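Putative esterase/lipase/thioesterase (Silicibacter sp., PDB 2PBL) is a putative esterase, lipase or thioesterase of the alpha/beta-hydrolase fold, and probably hydrolyses ester or thioester bonds. Local coordinates at residues Leu41-Gly46 with Phe53-Pro58. Numbering follows the deposited sequence.
Sequences LNLSYG and FDLFLP
With chi1 at 68°, the CG of F53 sits between its own backbone N and carbonyl carbon, and this turns the ring across L43. The two residues form an antiparallel hydrogen-bonded pair in the beta hairpin of strands 39-44 and 52-56, at the edge of the central sheet of this alpha/beta hydrolase. CB of L43 stands over one ring face, a CH-pi contact 3.9 Å from the centroid of F53 and displaced toward the rim. CD1 of L43 continues past CE2 and CZ of the F53 ring to reach CB of L55 at 3.9 Å. Farther along the ring, the S44 carbonyl oxygen meets its edge at CE1, and CD1 of F53 comes near the plane of the Y45 ring at that ring's edge; Y45 OH itself bonds to the carbonyl of S100. Replacing F53 with an alanine is likely to deprive L43 CB of its aromatic face and open a gap at the edge of the Y45 ring.

Between the backbones, L43 N donates to F53 O and F53 N to L43 O, each 2.8 Å long and in the carbonyl plane. N42 and L43 together face F53, a G1 beta bulge in which N42 takes up positive phi (53°). The bulge turns the backbone N-H of N42 away from a good angle to F53 O and onto OD1 of D54. That carboxylate also forms a salt bridge through OD1 with K79, whose NZ bonds to N42 OD1 as well, so one lysine ties both side chains. L41 flanks the acid, its CD2 lying 3.6 Å from D54 CG and 3.8 Å from F56 CE1. The N42 N to D54 OD1 bond is short and nearly straight, 2.7 Å with an angle of 169° at the hydrogen.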
# COMPACT_ATOMS: atom_id res chain seq x y z
N LEU A 41 -11.80 -1.82 15.05
CA LEU A 41 -11.82 -2.70 13.90
C LEU A 41 -13.04 -2.55 13.01
O LEU A 41 -14.09 -2.12 13.47
CB LEU A 41 -11.72 -4.15 14.36
CG LEU A 41 -10.53 -4.50 15.25
CD1 LEU A 41 -10.59 -5.96 15.64
CD2 LEU A 41 -9.22 -4.20 14.58
N ASN A 42 -12.90 -2.88 11.73
CA ASN A 42 -14.06 -2.90 10.84
C ASN A 42 -14.94 -1.67 10.77
O ASN A 42 -16.18 -1.75 10.71
CB ASN A 42 -14.88 -4.17 11.14
CG ASN A 42 -14.10 -5.39 10.85
OD1 ASN A 42 -13.71 -5.62 9.70
ND2 ASN A 42 -13.79 -6.17 11.88
N LEU A 43 -14.29 -0.52 10.74
CA LEU A 43 -14.99 0.71 10.53
C LEU A 43 -15.36 0.72 9.05
O LEU A 43 -14.58 0.28 8.23
CB LEU A 43 -14.12 1.88 10.90
CG LEU A 43 -13.70 2.06 12.36
CD1 LEU A 43 -12.92 3.38 12.55
CD2 LEU A 43 -14.89 2.00 13.32
N SER A 44 -16.55 1.20 8.71
CA SER A 44 -16.99 1.22 7.32
C SER A 44 -16.55 2.45 6.58
O SER A 44 -16.56 3.55 7.13
CB SER A 44 -18.53 1.13 7.19
OG SER A 44 -18.98 -0.20 7.30
N TYR A 45 -16.16 2.27 5.32
CA TYR A 45 -15.95 3.42 4.44
C TYR A 45 -16.94 3.33 3.27
O TYR A 45 -17.03 4.24 2.45
CB TYR A 45 -14.51 3.58 3.95
CG TYR A 45 -13.99 2.50 3.00
CD1 TYR A 45 -14.30 2.52 1.63
CD2 TYR A 45 -13.15 1.50 3.46
CE1 TYR A 45 -13.82 1.57 0.78
CE2 TYR A 45 -12.64 0.54 2.59
CZ TYR A 45 -12.97 0.56 1.28
OH TYR A 45 -12.45 -0.41 0.47
N GLY A 46 -17.67 2.24 3.20
CA GLY A 46 -18.61 1.99 2.12
C GLY A 46 -19.61 0.95 2.55
O GLY A 46 -19.55 0.47 3.67
N PHE A 53 -12.19 -0.63 7.16
CA PHE A 53 -10.83 -0.37 7.60
C PHE A 53 -10.71 -0.51 9.09
O PHE A 53 -11.68 -0.36 9.84
CB PHE A 53 -10.30 1.00 7.15
CG PHE A 53 -10.97 2.19 7.79
CD1 PHE A 53 -12.19 2.67 7.33
CD2 PHE A 53 -10.33 2.90 8.79
CE1 PHE A 53 -12.79 3.77 7.92
CE2 PHE A 53 -10.91 4.04 9.36
CZ PHE A 53 -12.15 4.47 8.91
N ASP A 54 -9.49 -0.85 9.50
CA ASP A 54 -9.14 -0.93 10.89
C ASP A 54 -8.39 0.38 11.22
O ASP A 54 -7.64 0.93 10.40
CB ASP A 54 -8.28 -2.15 11.19
CG ASP A 54 -9.06 -3.49 11.08
OD1 ASP A 54 -10.31 -3.54 11.09
OD2 ASP A 54 -8.36 -4.51 10.98
N LEU A 55 -8.67 0.90 12.40
CA LEU A 55 -8.04 2.10 12.90
C LEU A 55 -7.41 1.80 14.26
O LEU A 55 -8.10 1.46 15.25
CB LEU A 55 -9.03 3.24 13.00
CG LEU A 55 -8.50 4.60 13.38
CD1 LEU A 55 -7.43 5.12 12.39
CD2 LEU A 55 -9.67 5.57 13.42
N PHE A 56 -6.09 1.90 14.28
CA PHE A 56 -5.29 1.68 15.46
C PHE A 56 -4.84 3.02 16.02
O PHE A 56 -4.16 3.80 15.35
CB PHE A 56 -4.10 0.75 15.17
CG PHE A 56 -4.53 -0.54 14.54
CD1 PHE A 56 -5.27 -1.46 15.27
CD2 PHE A 56 -4.26 -0.81 13.21
CE1 PHE A 56 -5.73 -2.60 14.67
CE2 PHE A 56 -4.73 -1.97 12.62
CZ PHE A 56 -5.44 -2.86 13.36
N LEU A 57 -5.18 3.25 17.29
CA LEU A 57 -4.91 4.53 17.95
C LEU A 57 -3.73 4.41 18.85
O LEU A 57 -3.58 3.37 19.52
CB LEU A 57 -6.11 4.91 18.82
CG LEU A 57 -7.42 5.00 18.05
CD1 LEU A 57 -8.57 5.19 18.97
CD2 LEU A 57 -7.39 6.09 17.01
N PRO A 58 -2.88 5.48 18.91
CA PRO A 58 -1.76 5.52 19.81
C PRO A 58 -2.29 5.84 21.19
O PRO A 58 -3.47 6.12 21.35
CB PRO A 58 -0.91 6.69 19.29
CG PRO A 58 -1.88 7.62 18.71
CD PRO A 58 -3.01 6.76 18.17